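PDB 4V16: SVP1-like protein 2 from Kluyveromyces lactis, which probably binds phosphatidylinositol 3,5-bisphosphate through a beta-propeller domain and so associates with membranes, and may act in mitochondrial or peroxisomal functions and amino acid signalling. Local coordinates for residues S226-R231 / S281-I286; S269-K274 / H316-Q321; L275-G280 / I296-R301. One frame throughout, in Å; residues are numbered along the deposited sequence.

Contact 1. Residues S226-R231 / S281-I286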
loop_
_atom_site.group_PDB
_atom_site.type_symbol
_atom_site.label_atom_id
_atom_site.label_comp_id
_atom_site.label_asym_id
_atom_site.label_seq_id
_atom_site.Cartn_x
_atom_site.Cartn_y
_atom_site.Cartn_z
ATOM N N SER A 226 5.002 15.059 6.424
ATOM C CA SER A 226 4.842 14.123 5.322
ATOM C C SER A 226 4.307 12.806 5.873
ATOM O O SER A 226 4.809 12.291 6.872
ATOM C CB SER A 226 6.165 13.904 4.585
ATOM O OG SER A 226 7.155 13.382 5.452
ATOM N N ILE A 227 3.279 12.275 5.221
ATOM C CA ILE A 227 2.628 11.051 5.674
ATOM C C ILE A 227 3.288 9.824 5.050
ATOM O O ILE A 227 3.394 9.713 3.829
ATOM C CB ILE A 227 1.128 11.085 5.340
ATOM C CG1 ILE A 227 0.437 12.123 6.229
ATOM C CG2 ILE A 227 0.486 9.719 5.543
ATOM C CD1 ILE A 227 -0.912 12.566 5.721
ATOM N N ILE A 228 3.718 8.903 5.906
ATOM C CA ILE A 228 4.494 7.744 5.477
ATOM C C ILE A 228 3.606 6.623 4.950
ATOM O O ILE A 228 3.931 5.995 3.941
ATOM C CB ILE A 228 5.354 7.190 6.629
ATOM C CG1 ILE A 228 6.181 8.308 7.273
ATOM C CG2 ILE A 228 6.259 6.069 6.134
ATOM C CD1 ILE A 228 7.085 9.048 6.310
ATOM N N ASP A 229 2.501 6.356 5.638
ATOM C CA ASP A 229 1.577 5.322 5.184
ATOM C C ASP A 229 0.183 5.448 5.795
ATOM O O ASP A 229 0.013 5.987 6.890
ATOM C CB ASP A 229 2.145 3.934 5.500
ATOM C CG ASP A 229 1.449 2.827 4.727
ATOM O OD1 ASP A 229 1.016 3.077 3.582
ATOM O OD2 ASP A 229 1.338 1.705 5.262
ATOM N N MET A 230 -0.805 4.944 5.058
ATOM C CA MET A 230 -2.181 4.822 5.530
ATOM C C MET A 230 -2.659 3.394 5.320
ATOM O O MET A 230 -2.137 2.677 4.467
ATOM C CB MET A 230 -3.111 5.775 4.783
ATOM C CG MET A 230 -2.884 7.243 5.053
ATOM S SD MET A 230 -3.935 8.241 3.983
ATOM C CE MET A 230 -3.845 9.818 4.817
ATOM N N ARG A 231 -3.662 2.980 6.086
ATOM C CA ARG A 231 -4.249 1.662 5.893
ATOM C C ARG A 231 -5.590 1.528 6.606
ATOM O O ARG A 231 -5.705 1.822 7.796
ATOM C CB ARG A 231 -3.289 0.578 6.381
ATOM C CG ARG A 231 -3.433 -0.739 5.652
ATOM C CD ARG A 231 -2.924 -0.656 4.212
ATOM N NE ARG A 231 -1.475 -0.816 4.121
ATOM C CZ ARG A 231 -0.783 -0.747 2.987
ATOM N NH1 ARG A 231 -1.401 -0.515 1.837
ATOM N NH2 ARG A 231 0.532 -0.908 3.002
ATOM N N SER A 281 15.821 5.021 10.459
ATOM C CA SER A 281 14.463 4.771 9.985
ATOM C C SER A 281 13.873 6.000 9.300
ATOM O O SER A 281 13.937 7.109 9.832
ATOM C CB SER A 281 13.563 4.342 11.146
ATOM O OG SER A 281 13.944 3.075 11.655
ATOM N N ASN A 282 13.303 5.794 8.115
ATOM C CA ASN A 282 12.653 6.873 7.377
ATOM C C ASN A 282 11.462 6.384 6.548
ATOM O O ASN A 282 10.906 7.132 5.745
ATOM C CB ASN A 282 13.666 7.573 6.467
ATOM C CG ASN A 282 14.412 6.608 5.569
ATOM O OD1 ASN A 282 13.878 6.129 4.568
ATOM N ND2 ASN A 282 15.662 6.324 5.918
ATOM N N ASP A 283 11.069 5.130 6.755
ATOM C CA ASP A 283 9.964 4.539 6.007
ATOM C C ASP A 283 9.398 3.347 6.768
ATOM O O ASP A 283 10.113 2.688 7.520
ATOM C CB ASP A 283 10.428 4.106 4.610
ATOM C CG ASP A 283 9.277 3.681 3.709
ATOM O OD1 ASP A 283 8.254 4.398 3.664
ATOM O OD2 ASP A 283 9.394 2.631 3.041
ATOM N N CYS A 284 8.110 3.083 6.577
ATOM C CA CYS A 284 7.475 1.902 7.150
ATOM C C CYS A 284 6.173 1.610 6.416
ATOM O O CYS A 284 5.769 2.366 5.531
ATOM C CB CYS A 284 7.217 2.094 8.648
ATOM S SG CYS A 284 5.910 3.282 9.057
ATOM N N LYS A 285 5.526 0.506 6.775
ATOM C CA LYS A 285 4.222 0.172 6.211
ATOM C C LYS A 285 3.329 -0.483 7.259
ATOM O O LYS A 285 3.777 -1.316 8.050
ATOM C CB LYS A 285 4.380 -0.740 4.992
ATOM C CG LYS A 285 5.034 -0.041 3.810
ATOM C CD LYS A 285 5.007 -0.883 2.548
ATOM C CE LYS A 285 5.623 -0.126 1.378
ATOM N NZ LYS A 285 5.587 -0.897 0.104
ATOM N N ILE A 286 2.061 -0.083 7.253
ATOM C CA ILE A 286 1.089 -0.538 8.235
ATOM C C ILE A 286 0.338 -1.763 7.719
ATOM O O ILE A 286 0.094 -1.891 6.519
ATOM C CB ILE A 286 0.063 0.565 8.572
ATOM C CG1 ILE A 286 0.757 1.900 8.861
ATOM C CG2 ILE A 286 -0.787 0.152 9.764
ATOM C CD1 ILE A 286 -0.168 3.088 8.756
#
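The guanidinium of R231 takes the carbonyl oxygen of I286 at its edge, while the carboxylate of D229 stands off one face, with OD1 4.1 Å above the plane. This is the inner seam between two propeller blades, where 227-231 and 285-286 belong to the innermost strands of adjacent sheets and run nearly parallel. R231 NE donates to I286 O at 3.1 Å, close to the guanidinium plane, and bends at chi2 and chi3 curl the chain round to reach it. From R231 NH2 to D229 OD2 the distance is 3.5 Å, but the oxygen lies well out of plane, so charge alone links them. D229 has its CG anti to the backbone N (chi1 -164°), which carries the carboxylate across the seam: OD2 accepts the backbone N-H of I286 through its anti lone pair, at 2.8 Å and almost straight (177°). The other oxygen, OD1, forms a salt bridge with R186 on strand 182-187, so this buried aspartate ties three successive blades together. At a classic beta bulge opposite V242, the consecutive residues I228 and D229 both direct their side chains toward 281-286. I228 adds apolar packing at the other end, its CG2 sitting 3.5 Å from the backbone N of C284 and 4.1 Å from C284 SG.

Contact 2. Residues S269-K274 / H316-Q321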
loop_
_atom_site.group_PDB
_atom_site.type_symbol
_atom_site.label_atom_id
_atom_site.label_comp_id
_atom_site.label_asym_id
_atom_site.label_seq_id
_atom_site.Cartn_x
_atom_site.Cartn_y
_atom_site.Cartn_z
ATOM N N SER A 269 -7.975 12.085 15.851
ATOM C CA SER A 269 -7.774 10.651 16.008
ATOM C C SER A 269 -8.280 10.177 17.362
ATOM O O SER A 269 -8.253 10.922 18.342
ATOM C CB SER A 269 -6.294 10.294 15.850
ATOM O OG SER A 269 -5.507 10.921 16.849
ATOM N N ILE A 270 -8.748 8.935 17.405
ATOM C CA ILE A 270 -9.200 8.323 18.649
ATOM C C ILE A 270 -8.011 7.741 19.420
ATOM O O ILE A 270 -8.127 7.407 20.599
ATOM C CB ILE A 270 -10.251 7.215 18.383
ATOM C CG1 ILE A 270 -9.635 6.060 17.588
ATOM C CG2 ILE A 270 -11.451 7.796 17.641
ATOM C CD1 ILE A 270 -10.595 4.948 17.258
ATOM N N CYS A 271 -6.869 7.627 18.742
ATOM C CA CYS A 271 -5.650 7.082 19.339
ATOM C C CYS A 271 -4.414 7.840 18.891
ATOM O O CYS A 271 -4.405 8.473 17.835
ATOM C CB CYS A 271 -5.477 5.609 18.970
ATOM S SG CYS A 271 -6.537 4.481 19.856
ATOM N N ASN A 272 -3.369 7.757 19.705
ATOM C CA ASN A 272 -2.054 8.254 19.335
ATOM C C ASN A 272 -0.989 7.377 19.968
ATOM O O ASN A 272 -1.202 6.807 21.038
ATOM C CB ASN A 272 -1.873 9.706 19.771
ATOM C CG ASN A 272 -2.798 10.651 19.039
ATOM O OD1 ASN A 272 -2.639 10.883 17.842
ATOM N ND2 ASN A 272 -3.771 11.205 19.754
ATOM N N PHE A 273 0.154 7.260 19.303
ATOM C CA PHE A 273 1.261 6.497 19.856
ATOM C C PHE A 273 2.586 6.921 19.240
ATOM O O PHE A 273 2.807 6.750 18.041
ATOM C CB PHE A 273 1.040 4.999 19.642
ATOM C CG PHE A 273 2.009 4.133 20.393
ATOM C CD1 PHE A 273 3.252 3.831 19.857
ATOM C CD2 PHE A 273 1.681 3.625 21.638
ATOM C CE1 PHE A 273 4.147 3.038 20.550
ATOM C CE2 PHE A 273 2.572 2.829 22.334
ATOM C CZ PHE A 273 3.805 2.536 21.789
ATOM N N LYS A 274 3.462 7.477 20.071
ATOM C CA LYS A 274 4.811 7.823 19.642
ATOM C C LYS A 274 5.600 6.554 19.354
ATOM O O LYS A 274 6.002 5.842 20.274
ATOM C CB LYS A 274 5.519 8.662 20.707
ATOM C CG LYS A 274 4.900 10.035 20.916
ATOM C CD LYS A 274 5.427 10.704 22.173
ATOM C CE LYS A 274 4.913 12.131 22.297
ATOM N NZ LYS A 274 3.425 12.197 22.338
ATOM N N HIS A 316 -15.521 5.003 27.326
ATOM C CA HIS A 316 -15.621 5.259 25.892
ATOM C C HIS A 316 -14.337 5.895 25.361
ATOM O O HIS A 316 -14.365 6.992 24.798
ATOM C CB HIS A 316 -16.823 6.150 25.592
ATOM N N VAL A 317 -13.217 5.200 25.551
ATOM C CA VAL A 317 -11.911 5.693 25.119
ATOM C C VAL A 317 -11.046 4.582 24.525
ATOM O O VAL A 317 -11.014 3.461 25.037
ATOM C CB VAL A 317 -11.139 6.343 26.284
ATOM C CG1 VAL A 317 -11.773 7.670 26.667
ATOM C CG2 VAL A 317 -11.077 5.403 27.482
ATOM N N TRP A 318 -10.349 4.911 23.441
ATOM C CA TRP A 318 -9.423 3.986 22.798
ATOM C C TRP A 318 -7.988 4.289 23.218
ATOM O O TRP A 318 -7.655 5.437 23.517
ATOM C CB TRP A 318 -9.529 4.076 21.277
ATOM C CG TRP A 318 -10.884 3.792 20.712
ATOM C CD1 TRP A 318 -11.939 4.655 20.628
ATOM C CD2 TRP A 318 -11.322 2.565 20.121
ATOM N NE1 TRP A 318 -13.008 4.037 20.028
ATOM C CE2 TRP A 318 -12.656 2.753 19.708
ATOM C CE3 TRP A 318 -10.716 1.324 19.904
ATOM C CZ2 TRP A 318 -13.394 1.745 19.095
ATOM C CZ3 TRP A 318 -11.451 0.325 19.294
ATOM C CH2 TRP A 318 -12.776 0.541 18.897
ATOM N N TRP A 319 -7.139 3.265 23.230
ATOM C CA TRP A 319 -5.715 3.472 23.470
ATOM C C TRP A 319 -4.889 2.359 22.824
ATOM O O TRP A 319 -5.310 1.202 22.778
ATOM C CB TRP A 319 -5.425 3.566 24.975
ATOM C CG TRP A 319 -5.161 2.257 25.665
ATOM C CD1 TRP A 319 -3.970 1.589 25.733
ATOM C CD2 TRP A 319 -6.101 1.472 26.407
ATOM N NE1 TRP A 319 -4.115 0.434 26.462
ATOM C CE2 TRP A 319 -5.413 0.339 26.888
ATOM C CE3 TRP A 319 -7.458 1.615 26.708
ATOM C CZ2 TRP A 319 -6.038 -0.645 27.651
ATOM C CZ3 TRP A 319 -8.077 0.636 27.465
ATOM C CH2 TRP A 319 -7.367 -0.479 27.928
ATOM N N LEU A 320 -3.716 2.730 22.319
ATOM C CA LEU A 320 -2.826 1.793 21.641
ATOM C C LEU A 320 -1.789 1.208 22.594
ATOM O O LEU A 320 -1.319 1.883 23.510
ATOM C CB LEU A 320 -2.119 2.485 20.474
ATOM C CG LEU A 320 -2.939 2.671 19.198
ATOM C CD1 LEU A 320 -2.274 3.693 18.290
ATOM C CD2 LEU A 320 -3.103 1.341 18.478
ATOM N N GLN A 321 -1.432 -0.051 22.359
ATOM C CA GLN A 321 -0.448 -0.745 23.178
ATOM C C GLN A 321 0.501 -1.557 22.302
ATOM O O GLN A 321 0.061 -2.362 21.480
ATOM C CB GLN A 321 -1.145 -1.659 24.186
ATOM C CG GLN A 321 -0.223 -2.243 25.245
ATOM C CD GLN A 321 -0.906 -3.298 26.095
ATOM O OE1 GLN A 321 -1.982 -3.792 25.752
ATOM N NE2 GLN A 321 -0.282 -3.650 27.215
#
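Two adjacent blades of the beta-propeller meet here at their outer rims, where the last strand of one, 271-274, runs beside the last strand of the next, 317-321. The strand axes approach to 6.0 Å and make an angle of 23°, roughly parallel. No hydrogen bond joins the segments; the backbones are instead bonded inside their own sheets, I270 to V250 and F273 to L248 on one side, W319 to N310 and Q321 to K308 on the other. Side chains therefore carry the contact. Those of I270 and W318 run alongside one another in the same direction, and the methyl CD1 of I270 rests over one face of the indole in a CH-pi contact, 3.6 Å from the centroid of the five-membered ring and only 7° off its normal. I270 reaches it with CG1 set between the backbone N and the carbonyl carbon (chi1 64°). C271 comes next, its SG beside CB of W318 at 3.3 Å. L320 completes the row: its CD1 meets CB of C271 at 3.8 Å and CB of F273 at the same distance, the leucine and phenylalanine crossing at a slant. Strand 303-312 extends the interface: F273 reaches across to meet F307 edge-to-face, while W318 meets Y311 of its own sheet with the planes at about 45°. In this construct the natural loop ahead of 271-274 is an engineered Gly-Ser linker. Apolar side-chain packing between separately hydrogen-bonded sheets is characteristic of blade-to-blade contacts in beta-propellers.

Contact 3. Residues L275-G280 / I296-R301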
loop_
_atom_site.group_PDB
_atom_site.type_symbol
_atom_site.label_atom_id
_atom_site.label_comp_id
_atom_site.label_asym_id
_atom_site.label_seq_id
_atom_site.Cartn_x
_atom_site.Cartn_y
_atom_site.Cartn_z
ATOM N N LEU A 275 5.810 6.271 18.072
ATOM C CA LEU A 275 6.509 5.059 17.659
ATOM C C LEU A 275 7.972 5.092 18.082
ATOM O O LEU A 275 8.562 6.163 18.226
ATOM C CB LEU A 275 6.405 4.879 16.143
ATOM C CG LEU A 275 4.993 4.665 15.595
ATOM C CD1 LEU A 275 4.991 4.746 14.076
ATOM C CD2 LEU A 275 4.434 3.329 16.062
ATOM N N LYS A 276 8.546 3.911 18.283
ATOM C CA LYS A 276 9.954 3.789 18.640
ATOM C C LYS A 276 10.813 3.705 17.383
ATOM O O LYS A 276 10.884 2.657 16.738
ATOM C CB LYS A 276 10.178 2.558 19.519
ATOM C CG LYS A 276 9.252 2.486 20.720
ATOM C CD LYS A 276 9.717 1.440 21.720
ATOM C CE LYS A 276 8.790 1.371 22.919
ATOM N NZ LYS A 276 9.360 0.551 24.023
ATOM N N VAL A 277 11.460 4.816 17.040
ATOM C CA VAL A 277 12.280 4.901 15.836
ATOM C C VAL A 277 13.725 5.270 16.158
ATOM O O VAL A 277 13.994 6.018 17.100
ATOM C CB VAL A 277 11.718 5.941 14.844
ATOM C CG1 VAL A 277 10.340 5.521 14.361
ATOM C CG2 VAL A 277 11.667 7.328 15.480
ATOM N N SER A 278 14.648 4.733 15.367
ATOM C CA SER A 278 16.049 5.120 15.439
ATOM C C SER A 278 16.315 6.163 14.362
ATOM O O SER A 278 15.387 6.610 13.685
ATOM C CB SER A 278 16.965 3.908 15.257
ATOM O OG SER A 278 17.022 3.508 13.900
ATOM N N LYS A 279 17.577 6.544 14.197
ATOM C CA LYS A 279 17.940 7.576 13.232
ATOM C C LYS A 279 17.829 7.068 11.795
ATOM O O LYS A 279 17.406 7.801 10.900
ATOM C CB LYS A 279 19.350 8.077 13.505
ATOM N N GLY A 280 18.200 5.810 11.581
ATOM C CA GLY A 280 18.229 5.240 10.246
ATOM C C GLY A 280 16.859 5.026 9.627
ATOM O O GLY A 280 16.744 4.864 8.412
ATOM N N ILE A 296 3.385 -2.774 12.269
ATOM C CA ILE A 296 4.243 -1.824 11.567
ATOM C C ILE A 296 5.554 -2.506 11.201
ATOM O O ILE A 296 6.289 -2.951 12.082
ATOM C CB ILE A 296 4.548 -0.575 12.420
ATOM C CG1 ILE A 296 3.259 0.067 12.938
ATOM C CG2 ILE A 296 5.358 0.437 11.616
ATOM C CD1 ILE A 296 2.313 0.544 11.853
ATOM N N VAL A 297 5.842 -2.590 9.905
ATOM C CA VAL A 297 7.075 -3.208 9.428
ATOM C C VAL A 297 8.138 -2.149 9.151
ATOM O O VAL A 297 7.896 -1.198 8.407
ATOM C CB VAL A 297 6.829 -4.035 8.154
ATOM C CG1 VAL A 297 8.147 -4.489 7.537
ATOM C CG2 VAL A 297 5.948 -5.236 8.472
ATOM N N TRP A 298 9.311 -2.327 9.751
ATOM C CA TRP A 298 10.424 -1.399 9.575
ATOM C C TRP A 298 11.493 -2.018 8.672
ATOM O O TRP A 298 12.183 -2.949 9.087
ATOM C CB TRP A 298 11.031 -1.027 10.926
ATOM C CG TRP A 298 10.052 -0.410 11.881
ATOM C CD1 TRP A 298 9.381 -1.041 12.886
ATOM C CD2 TRP A 298 9.637 0.962 11.920
ATOM N NE1 TRP A 298 8.574 -0.150 13.550
ATOM C CE2 TRP A 298 8.712 1.087 12.977
ATOM C CE3 TRP A 298 9.957 2.096 11.166
ATOM C CZ2 TRP A 298 8.104 2.299 13.299
ATOM C CZ3 TRP A 298 9.351 3.300 11.486
ATOM C CH2 TRP A 298 8.434 3.390 12.543
ATOM N N PRO A 299 11.637 -1.509 7.435
ATOM C CA PRO A 299 12.553 -2.145 6.477
ATOM C C PRO A 299 14.026 -2.101 6.885
ATOM O O PRO A 299 14.678 -3.146 6.892
ATOM C CB PRO A 299 12.332 -1.343 5.189
ATOM C CG PRO A 299 11.776 -0.039 5.630
ATOM C CD PRO A 299 10.966 -0.331 6.854
ATOM N N ASN A 300 14.541 -0.920 7.212
ATOM C CA ASN A 300 15.964 -0.774 7.510
ATOM C C ASN A 300 16.393 -1.552 8.754
ATOM O O ASN A 300 17.465 -2.157 8.773
ATOM C CB ASN A 300 16.320 0.705 7.675
ATOM C CG ASN A 300 16.272 1.470 6.360
ATOM O OD1 ASN A 300 16.464 0.898 5.285
ATOM N ND2 ASN A 300 16.019 2.771 6.441
ATOM N N ARG A 301 15.553 -1.546 9.784
ATOM C CA ARG A 301 15.858 -2.258 11.023
ATOM C C ARG A 301 15.465 -3.729 10.940
ATOM O O ARG A 301 15.779 -4.507 11.841
ATOM C CB ARG A 301 15.141 -1.606 12.206
ATOM C CG ARG A 301 15.399 -0.117 12.342
ATOM C CD ARG A 301 16.170 0.214 13.608
ATOM N NE ARG A 301 15.369 0.044 14.818
ATOM C CZ ARG A 301 14.367 0.844 15.173
ATOM N NH1 ARG A 301 14.016 1.868 14.404
ATOM N NH2 ARG A 301 13.701 0.612 16.297
#
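Apolar packing centres on W298, against which L275 and V277 bring their methyl groups. Segment 275-280 is part of the crossover of the beta-propeller that leaves the outermost strand of one blade for the innermost strand of the next, and on its way it passes the end of strand 293-298. L275 CD1 comes to the rim of the indole, near its plane, 4.0 Å from CH2 of W298. V277 CG1 approaches the same carbon obliquely, at 3.4 Å from W298 CH2. Within its own strand I296 lays CG2 over one ring face, and W298 NE1 is hydrogen-bonded to D305, so the indole is held both by packing and by its single polar atom.

Charge and polarity gather round R301, whose chain bends at chi2 (-114°) and chi3 (-71°) and so folds the guanidinium back along the crossover. Its NH2 lies 3.5 Å from K276 O, an oxygen near the guanidinium plane, while CB of S278 sits over one face. Alongside, R301 CD is 3.4 Å from S278 OG. NH1 makes a weak hydrogen bond with S281 OG, just beyond the segment. R325 brings a like charge close to NH2 and itself gives K276 O a weak hydrogen bond; the carbonyl may partly offset that repulsion. Replacing R301 with a leucine would probably leave S281 OG without this weak bond and open a gap beside K276 and S278 where the guanidinium lay.

One hydrogen bond joins the two segments directly, at the G280 end of the loop segment: N300 ND2 donates to G280 O at 3.0 Å, noticeably bent at 135°, the nitrogen standing above the carbonyl plane.

How the contacts relate
Contacts 1 and 2 join the same two sheets of the propeller, while contact 3 packs the loop linking them against the second. Their distances from the centre of the chain increase in the order 1, 3, 2, at about 10, 17 and 23 Å between centres. All three are partly buried, but their chemistry changes with place: between the inner strands a buried aspartate and an arginine bond to backbone groups, apolar and aromatic packing prevails at the outer rim, and the crossover mixes an apolar cluster with a more exposed polar edge. Contacts 1 and 3 touch, K285 O and V297 N making a probable backbone hydrogen bond. Contact 2 merely adjoins contact 3 in sequence, where 269-274 runs into 275-280.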